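Local coordinates for protein transcriptional regulator, LacI family (Arthrobacter sp., PDB 4RKQ) that probably represses or otherwise regulates transcription in response to a small ligand, most likely a sugar, bound by its periplasmic-binding-protein-like effector domain, at residues A[60-63]-A[64-67]; A[34-37]-A[38-42]; A[112-115]-A[116-120]; A[177-180]-A[181-185]. One frame throughout, in Å; residues are numbered along the deposited sequence.

Contact 1 of 4, residues A[60-63]-A[64-67]; sequences GLDA and VEHL
Val64, Glu65, His66 and Leu67 each turn a backbone N-H onto the carbonyl four residues back, on Gly60, Leu61, Asp62 and Ala63, and these four bonds make 60-67 one short alpha helix. The straightest runs from Glu65 N to Leu61 O, 2.8 Å with 172° at the hydrogen.

Charge gathers on one side of this turn. Asp62 and Glu65 bring like-charged carboxylates near each other, Asp62 OD1 and Glu65 OE1 standing 3.9 Å apart with their planes 63° from parallel. Two negative groups at this spacing would probably disfavour each other somewhat. Asp62 OD2 also accepts from the backbone N of Ser59, the aspartate half of a capping-box arrangement at the start of the helix, and this N-H probably offsets part of the negative charge on Asp62.

The helix belongs to the Rossmann-like lobe of a periplasmic-binding-protein fold, in which helices flank a mainly parallel sheet. Ala63 and Leu67 face strand 47-52, whereas Leu61 and Val64 meet helix 82-89.

Van der Waals contacts of side-chain carbons with carbonyl oxygens run back along the helix. Glu65 CG is set anti to its own carbonyl carbon (chi1 -74°), which lays it 3.4 Å from Leu61 O; the chain then continues extended, and OE2 ends 4.0 Å from Leu61 CG. Val64 CG2 rests 3.5 Å from Gly60 O, and Leu67 CG is 3.3 Å from Ala63 O. The His66 ring swings away from the turn: its ND1 is hydrogen-bonded to Asp51 OD2, and the ring stacks on His47 of the second subunit.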
loop_
_atom_site.group_PDB
_atom_site.type_symbol
_atom_site.label_atom_id
_atom_site.label_comp_id
_atom_site.label_asym_id
_atom_site.label_seq_id
_atom_site.Cartn_x
_atom_site.Cartn_y
_atom_site.Cartn_z
ATOM N N GLY A 60 -15.594 1.307 12.097
ATOM C CA GLY A 60 -16.238 1.692 10.846
ATOM C C GLY A 60 -17.419 2.614 11.076
ATOM O O GLY A 60 -17.691 3.461 10.245
ATOM N N LEU A 61 -18.146 2.488 12.205
ATOM C CA LEU A 61 -19.207 3.433 12.499
ATOM C C LEU A 61 -18.666 4.847 12.734
ATOM O O LEU A 61 -19.233 5.830 12.229
ATOM C CB LEU A 61 -20.071 2.948 13.686
ATOM C CG LEU A 61 -21.263 3.753 14.091
ATOM C CD1 LEU A 61 -22.218 3.766 12.898
ATOM C CD2 LEU A 61 -21.932 3.154 15.323
ATOM N N ASP A 62 -17.575 4.975 13.460
ATOM C CA ASP A 62 -16.954 6.281 13.641
ATOM C C ASP A 62 -16.558 6.913 12.275
ATOM O O ASP A 62 -16.686 8.116 12.098
ATOM C CB ASP A 62 -15.690 6.178 14.457
ATOM C CG ASP A 62 -15.955 5.784 15.897
ATOM O OD1 ASP A 62 -16.876 6.356 16.503
ATOM O OD2 ASP A 62 -15.232 4.917 16.420
ATOM N N ALA A 63 -16.078 6.083 11.356
ATOM C CA ALA A 63 -15.656 6.562 10.067
ATOM C C ALA A 63 -16.856 7.141 9.349
ATOM O O ALA A 63 -16.796 8.242 8.833
ATOM C CB ALA A 63 -15.007 5.457 9.250
ATOM N N VAL A 64 -17.968 6.434 9.389
ATOM C CA VAL A 64 -19.186 6.884 8.704
ATOM C C VAL A 64 -19.749 8.114 9.362
ATOM O O VAL A 64 -20.131 9.035 8.672
ATOM C CB VAL A 64 -20.242 5.782 8.625
ATOM C CG1 VAL A 64 -21.584 6.353 8.172
ATOM C CG2 VAL A 64 -19.776 4.691 7.675
ATOM N N GLU A 65 -19.751 8.171 10.698
ATOM C CA GLU A 65 -20.137 9.386 11.407
ATOM C C GLU A 65 -19.362 10.627 11.032
ATOM O O GLU A 65 -19.934 11.712 10.880
ATOM C CB GLU A 65 -20.066 9.188 12.939
ATOM C CG GLU A 65 -21.233 8.332 13.417
ATOM C CD GLU A 65 -21.198 7.991 14.890
ATOM O OE1 GLU A 65 -20.178 8.260 15.557
ATOM O OE2 GLU A 65 -22.201 7.424 15.364
ATOM N N HIS A 66 -18.062 10.465 10.878
ATOM C CA HIS A 66 -17.163 11.532 10.440
ATOM C C HIS A 66 -17.435 11.969 8.988
ATOM O O HIS A 66 -17.570 13.143 8.683
ATOM C CB HIS A 66 -15.739 11.015 10.614
ATOM C CG HIS A 66 -14.682 11.819 9.948
ATOM N ND1 HIS A 66 -13.615 11.236 9.307
ATOM C CD2 HIS A 66 -14.465 13.154 9.898
ATOM C CE1 HIS A 66 -12.797 12.179 8.864
ATOM N NE2 HIS A 66 -13.299 13.350 9.196
ATOM N N LEU A 67 -17.557 11.015 8.107
ATOM C CA LEU A 67 -17.674 11.321 6.666
ATOM C C LEU A 67 -19.051 11.879 6.288
ATOM O O LEU A 67 -19.134 12.767 5.435
ATOM C CB LEU A 67 -17.412 10.070 5.863
ATOM C CG LEU A 67 -16.016 9.453 5.818
ATOM C CD1 LEU A 67 -16.033 8.084 5.170
ATOM C CD2 LEU A 67 -15.082 10.373 5.090
#

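Contact 2 of 4, residues A[34-37]-A[38-42]; sequences ASSV and VELAT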
loop_
_atom_site.group_PDB
_atom_site.type_symbol
_atom_site.label_atom_id
_atom_site.label_comp_id
_atom_site.label_asym_id
_atom_site.label_seq_id
_atom_site.Cartn_x
_atom_site.Cartn_y
_atom_site.Cartn_z
ATOM N N ALA A 34 -8.784 1.247 -2.493
ATOM C CA ALA A 34 -9.070 2.661 -2.463
ATOM C C ALA A 34 -8.662 3.363 -3.739
ATOM O O ALA A 34 -9.450 4.149 -4.254
ATOM C CB ALA A 34 -8.428 3.345 -1.255
ATOM N N SER A 35 -7.463 3.092 -4.236
ATOM C CA SER A 35 -6.976 3.740 -5.443
ATOM C C SER A 35 -7.936 3.433 -6.620
ATOM O O SER A 35 -8.234 4.292 -7.440
ATOM C CB SER A 35 -5.574 3.224 -5.791
ATOM O OG SER A 35 -5.114 3.817 -6.989
ATOM N N SER A 36 -8.399 2.189 -6.709
ATOM C CA SER A 36 -9.260 1.796 -7.820
ATOM C C SER A 36 -10.600 2.545 -7.756
ATOM O O SER A 36 -11.128 3.021 -8.775
ATOM C CB SER A 36 -9.449 0.274 -7.805
ATOM O OG SER A 36 -10.497 -0.054 -8.673
ATOM N N VAL A 37 -11.154 2.675 -6.555
ATOM C CA VAL A 37 -12.387 3.436 -6.356
ATOM C C VAL A 37 -12.174 4.930 -6.610
ATOM O O VAL A 37 -13.009 5.577 -7.277
ATOM C CB VAL A 37 -13.030 3.232 -4.950
ATOM C CG1 VAL A 37 -14.243 4.129 -4.791
ATOM C CG2 VAL A 37 -13.437 1.778 -4.748
ATOM N N VAL A 38 -11.064 5.480 -6.130
ATOM C CA VAL A 38 -10.798 6.896 -6.368
ATOM C C VAL A 38 -10.636 7.188 -7.878
ATOM O O VAL A 38 -11.124 8.205 -8.319
ATOM C CB VAL A 38 -9.598 7.411 -5.606
ATOM C CG1 VAL A 38 -9.328 8.839 -5.955
ATOM C CG2 VAL A 38 -9.888 7.347 -4.113
ATOM N N GLU A 39 -9.952 6.305 -8.596
ATOM C CA GLU A 39 -9.848 6.375 -10.065
ATOM C C GLU A 39 -11.218 6.485 -10.754
ATOM O O GLU A 39 -11.472 7.431 -11.504
ATOM C CB GLU A 39 -9.099 5.186 -10.629
ATOM C CG GLU A 39 -9.029 5.113 -12.175
ATOM C CD GLU A 39 -8.038 6.061 -12.829
ATOM O OE1 GLU A 39 -7.411 6.895 -12.132
ATOM O OE2 GLU A 39 -7.880 5.973 -14.074
ATOM N N LEU A 40 -12.115 5.556 -10.463
ATOM C CA LEU A 40 -13.406 5.510 -11.165
ATOM C C LEU A 40 -14.273 6.675 -10.786
ATOM O O LEU A 40 -14.911 7.252 -11.638
ATOM C CB LEU A 40 -14.109 4.178 -10.938
ATOM C CG LEU A 40 -13.308 3.011 -11.458
ATOM C CD1 LEU A 40 -13.824 1.736 -10.823
ATOM C CD2 LEU A 40 -13.360 2.957 -12.970
ATOM N N ALA A 41 -14.252 7.093 -9.519
ATOM C CA ALA A 41 -15.057 8.183 -9.076
ATOM C C ALA A 41 -14.545 9.476 -9.662
ATOM O O ALA A 41 -15.331 10.372 -10.053
ATOM C CB ALA A 41 -15.081 8.269 -7.539
ATOM N N THR A 42 -13.228 9.611 -9.693
ATOM C CA THR A 42 -12.613 10.823 -10.151
ATOM C C THR A 42 -12.957 11.014 -11.655
ATOM O O THR A 42 -13.224 12.107 -12.118
ATOM C CB THR A 42 -11.089 10.803 -9.915
ATOM O OG1 THR A 42 -10.823 10.856 -8.485
ATOM C CG2 THR A 42 -10.448 11.978 -10.596
#
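Val38 brings its CG2 to 3.2 Å from Ala34 O, while Val38 N donates to that same oxygen at 2.8 Å. Holding CG2 anti to the carbonyl carbon, beside the backbone N, is what brings this methyl back toward the preceding turn. Two residues on, Leu40 does the like: with chi1 at -61°, its CG lies 3.5 Å from Ser36 O and its CD1 4.3 Å from Ser36 OG. Ala41 CB reaches Val37 O at 3.4 Å.

The backbone ladder beneath positions these groups, with Glu39 bonded to Ser35, Leu40 to Ser36 and Ala41 to Val37. Farther along, Val38 O takes two donors from opposite faces of its plane, Thr42 N at 2.9 Å and Thr42 OG1 at 2.7 Å, and the hydroxyl bond fixes the rotation of the threonine side chain.

Polar ends find partners beyond the turn: Ser36 OG bonds to Leu246 O, and Glu39 OE1 to His55 ND1 of the second subunit, whose imidazole also packs on Ser35, Val38 and Thr42. Helix 29-43 is the crossover of a beta-alpha-beta unit; Ala34, Val37 and Val38 rest on Leu20 of strand 17-22, and Val38 and Ala41 on Val48 of strand 47-52.

Contact 3 of 4, residues A[112-115]-A[116-120]; sequences YQHA and AKVAV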
loop_
_atom_site.group_PDB
_atom_site.type_symbol
_atom_site.label_atom_id
_atom_site.label_comp_id
_atom_site.label_asym_id
_atom_site.label_seq_id
_atom_site.Cartn_x
_atom_site.Cartn_y
_atom_site.Cartn_z
ATOM N N TYR A 112 -17.013 -17.280 -1.406
ATOM C CA TYR A 112 -15.883 -18.002 -0.852
ATOM C C TYR A 112 -15.971 -19.526 -1.006
ATOM O O TYR A 112 -14.952 -20.200 -0.936
ATOM C CB TYR A 112 -15.620 -17.639 0.594
ATOM C CG TYR A 112 -15.210 -16.214 0.775
ATOM C CD1 TYR A 112 -13.992 -15.770 0.299
ATOM C CD2 TYR A 112 -16.031 -15.307 1.441
ATOM C CE1 TYR A 112 -13.589 -14.453 0.477
ATOM C CE2 TYR A 112 -15.644 -13.985 1.613
ATOM C CZ TYR A 112 -14.420 -13.556 1.107
ATOM O OH TYR A 112 -13.990 -12.253 1.305
ATOM N N GLN A 113 -17.153 -20.073 -1.227
ATOM C CA GLN A 113 -17.230 -21.502 -1.548
ATOM C C GLN A 113 -16.599 -21.787 -2.889
ATOM O O GLN A 113 -15.892 -22.780 -3.065
ATOM C CB GLN A 113 -18.669 -21.969 -1.555
ATOM C CG GLN A 113 -19.199 -21.949 -0.148
ATOM C CD GLN A 113 -20.494 -22.683 -0.013
ATOM O OE1 GLN A 113 -20.872 -23.474 -0.881
ATOM N NE2 GLN A 113 -21.184 -22.435 1.086
ATOM N N HIS A 114 -16.848 -20.917 -3.841
ATOM C CA HIS A 114 -16.227 -21.034 -5.117
ATOM C C HIS A 114 -14.699 -20.872 -5.060
ATOM O O HIS A 114 -13.947 -21.638 -5.683
ATOM C CB HIS A 114 -16.814 -20.036 -6.056
ATOM C CG HIS A 114 -16.018 -19.872 -7.298
ATOM N ND1 HIS A 114 -16.217 -20.655 -8.407
ATOM C CD2 HIS A 114 -14.985 -19.048 -7.592
ATOM C CE1 HIS A 114 -15.375 -20.293 -9.352
ATOM N NE2 HIS A 114 -14.602 -19.332 -8.878
ATOM N N ALA A 115 -14.228 -19.871 -4.325
ATOM C CA ALA A 115 -12.788 -19.641 -4.188
ATOM C C ALA A 115 -12.104 -20.853 -3.559
ATOM O O ALA A 115 -11.011 -21.241 -3.974
ATOM C CB ALA A 115 -12.518 -18.398 -3.322
ATOM N N ALA A 116 -12.735 -21.402 -2.527
ATOM C CA ALA A 116 -12.194 -22.533 -1.784
ATOM C C ALA A 116 -12.083 -23.740 -2.691
ATOM O O ALA A 116 -11.073 -24.448 -2.676
ATOM C CB ALA A 116 -13.075 -22.841 -0.571
ATOM N N LYS A 117 -13.091 -23.947 -3.519
ATOM C CA LYS A 117 -13.096 -25.071 -4.437
ATOM C C LYS A 117 -11.985 -24.929 -5.444
ATOM O O LYS A 117 -11.270 -25.877 -5.709
ATOM C CB LYS A 117 -14.445 -25.202 -5.151
ATOM C CG LYS A 117 -14.402 -26.127 -6.362
ATOM C CD LYS A 117 -15.719 -26.856 -6.601
ATOM C CE LYS A 117 -16.758 -26.010 -7.317
ATOM N NZ LYS A 117 -16.503 -25.891 -8.776
ATOM N N VAL A 118 -11.809 -23.734 -5.985
ATOM C CA VAL A 118 -10.781 -23.499 -6.977
ATOM C C VAL A 118 -9.371 -23.629 -6.405
ATOM O O VAL A 118 -8.492 -24.265 -7.013
ATOM C CB VAL A 118 -10.985 -22.166 -7.700
ATOM C CG1 VAL A 118 -9.855 -21.885 -8.666
ATOM C CG2 VAL A 118 -12.311 -22.190 -8.460
ATOM N N ALA A 119 -9.158 -23.081 -5.216
ATOM C CA ALA A 119 -7.809 -23.040 -4.631
ATOM C C ALA A 119 -7.390 -24.453 -4.215
ATOM O O ALA A 119 -6.288 -24.885 -4.497
ATOM C CB ALA A 119 -7.772 -22.110 -3.433
ATOM N N VAL A 120 -8.288 -25.151 -3.537
ATOM C CA VAL A 120 -8.072 -26.532 -3.123
ATOM C C VAL A 120 -7.834 -27.454 -4.342
ATOM O O VAL A 120 -6.955 -28.297 -4.309
ATOM C CB VAL A 120 -9.230 -27.028 -2.237
ATOM C CG1 VAL A 120 -9.072 -28.511 -1.917
ATOM C CG2 VAL A 120 -9.218 -26.262 -0.917
#
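His114 presents one face of its imidazole to Val118, whose CG2 sits 3.6 Å above the ring plane and displaced toward the rim. Measured to the ring centroid the methyl is 3.9 Å away and 24° off the normal, a CH-pi contact. CE1 and NE2 are the ring atoms it approaches most closely, each at 3.7 Å. Two torsions create this overlap: His114 CG is anti to the backbone N (chi1 167°), which sends the ring along the helix toward the next turn, and Val118 holds CG2 beside its own backbone N, facing back. The same CG2 also lies 3.3 Å from His114 O. Around this pair, His114 touches Lys277 and Val118 touches Leu280, both on strand 273-281.

The CB of Tyr112 is directed away from 116-120, and its phenol packs against Val150, Arg151, Met226 and His278, with its OH hydrogen-bonded to Asp98 OD1. Along the backbone, Val118 N donates to His114 O, and Ala116, Lys117 and Ala119 bond likewise to Tyr112, Gln113 and Ala115. Ala116 CB closes to 3.3 Å from Tyr112 O.

Asp111 OD1 accepts from His114 N, the pattern of an aspartate N-cap. Helix 112-125 follows directly on strand 106-110 and packs through Ala119 and Val120 on Leu196 of strand 194-197, as a helix flanking the sheet does in the periplasmic-binding-protein fold of LacI-family regulators.

Contact 4 of 4, residues A[177-180]-A[181-185]; sequences AARE and AAAAF
Ala181 and Ala182 form the close-fitting side of this helical segment. Ala182 CB sits 3.3 Å from Ala178 O, the oxygen that also accepts Ala182 N at 2.9 Å, and Ala181 CB is 3.5 Å from Ala177 O. The methyl side chains pack directly on neighbouring elements: Ala181 packs on Ile169 and Ala171 of strand 166-171, Ala178 on Leu134 of strand 131-136 and Met202, and Ala182 on Ala209 of helix 200-212.

Helix 175-188 follows strand 166-171, the outermost strand at this end of the sheet within the chain, in the alpha/beta arrangement of a periplasmic-binding-protein-like domain.

Elsewhere the fit slackens. Glu180 is solvent-exposed; its CG is anti to the backbone N (chi1 -179°) and the chain runs on extended, so that its carboxylate stands clear of the following turn. Ala184, exposed too, has its CB 3.7 Å from Glu180 O, and the Ala184 N bond to that oxygen is stretched to 3.2 Å against 2.9 Å for Ala183 N to Arg179 O. Between the two sides, Arg179 grazes Ala183 obliquely, NH1 lying 4.3 Å from its CB, while NH2 makes a salt bridge with Glu176 and the side chain also touches Lys208 and Ala209.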
loop_
_atom_site.group_PDB
_atom_site.type_symbol
_atom_site.label_atom_id
_atom_site.label_comp_id
_atom_site.label_asym_id
_atom_site.label_seq_id
_atom_site.Cartn_x
_atom_site.Cartn_y
_atom_site.Cartn_z
ATOM N N ALA A 177 3.415 -11.774 11.768
ATOM C CA ALA A 177 2.687 -12.753 12.570
ATOM C C ALA A 177 2.517 -14.040 11.775
ATOM O O ALA A 177 2.648 -15.131 12.326
ATOM C CB ALA A 177 1.329 -12.216 13.027
ATOM N N ALA A 178 2.222 -13.918 10.489
ATOM C CA ALA A 178 2.056 -15.097 9.633
ATOM C C ALA A 178 3.357 -15.881 9.538
ATOM O O ALA A 178 3.327 -17.108 9.559
ATOM C CB ALA A 178 1.605 -14.713 8.237
ATOM N N ARG A 179 4.485 -15.184 9.411
ATOM C CA ARG A 179 5.778 -15.852 9.282
ATOM C C ARG A 179 6.075 -16.577 10.580
ATOM O O ARG A 179 6.517 -17.709 10.576
ATOM C CB ARG A 179 6.920 -14.869 8.991
ATOM C CG ARG A 179 8.310 -15.519 8.795
ATOM C CD ARG A 179 9.442 -14.532 9.091
ATOM N NE ARG A 179 9.362 -14.095 10.494
ATOM C CZ ARG A 179 9.719 -14.827 11.544
ATOM N NH1 ARG A 179 10.218 -16.048 11.407
ATOM N NH2 ARG A 179 9.540 -14.351 12.746
ATOM N N GLU A 180 5.839 -15.925 11.697
ATOM C CA GLU A 180 6.145 -16.561 12.948
ATOM C C GLU A 180 5.259 -17.799 13.178
ATOM O O GLU A 180 5.748 -18.829 13.609
ATOM C CB GLU A 180 6.011 -15.574 14.081
ATOM C CG GLU A 180 6.343 -16.162 15.429
ATOM C CD GLU A 180 6.555 -15.088 16.455
ATOM O OE1 GLU A 180 5.628 -14.274 16.654
ATOM O OE2 GLU A 180 7.651 -15.056 17.046
ATOM N N ALA A 181 3.974 -17.715 12.866
ATOM C CA ALA A 181 3.082 -18.858 13.068
ATOM C C ALA A 181 3.371 -19.986 12.089
ATOM O O ALA A 181 3.273 -21.156 12.431
ATOM C CB ALA A 181 1.635 -18.437 12.991
ATOM N N ALA A 182 3.754 -19.651 10.878
ATOM C CA ALA A 182 4.074 -20.648 9.875
ATOM C C ALA A 182 5.371 -21.381 10.269
ATOM O O ALA A 182 5.427 -22.599 10.192
ATOM C CB ALA A 182 4.187 -20.061 8.477
ATOM N N ALA A 183 6.390 -20.637 10.694
ATOM C CA ALA A 183 7.681 -21.220 11.118
ATOM C C ALA A 183 7.507 -22.217 12.259
ATOM O O ALA A 183 8.115 -23.306 12.247
ATOM C CB ALA A 183 8.670 -20.111 11.514
ATOM N N ALA A 184 6.673 -21.868 13.236
ATOM C CA ALA A 184 6.425 -22.725 14.411
ATOM C C ALA A 184 5.769 -24.018 13.984
ATOM O O ALA A 184 6.176 -25.102 14.384
ATOM C CB ALA A 184 5.550 -22.020 15.431
ATOM N N PHE A 185 4.759 -23.885 13.138
ATOM C CA PHE A 185 4.051 -25.018 12.581
ATOM C C PHE A 185 4.925 -25.946 11.742
ATOM O O PHE A 185 4.810 -27.158 11.863
ATOM C CB PHE A 185 2.907 -24.518 11.713
ATOM C CG PHE A 185 2.065 -25.610 11.140
ATOM C CD1 PHE A 185 1.067 -26.192 11.887
ATOM C CD2 PHE A 185 2.273 -26.042 9.863
ATOM C CE1 PHE A 185 0.301 -27.199 11.363
ATOM C CE2 PHE A 185 1.513 -27.044 9.319
ATOM C CZ PHE A 185 0.511 -27.613 10.067
#

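Overall arrangement
All four contacts are short, roughly two-turn stretches of separate helices flanking the sheet, taken in series along the chain, and none touches another. Contacts 1 and 2 are the nearest pair, with centres 19 Å apart, and pack against strand 47-52; both also reach the second subunit, contact 1 through His66, and contact 2 through Glu39 and several neighbours. Contacts 3 and 4 lie 23 Å apart between centres and meet no other chain of the assembly. Contact 2 is 28 Å from contact 3 and 35 Å from contact 4, each time across the chain's centre. Tyr112 of contact 3 comes about 5 Å from a bound 1,2-ethanediol, probably from the crystallisation liquor, which may mark a pocket.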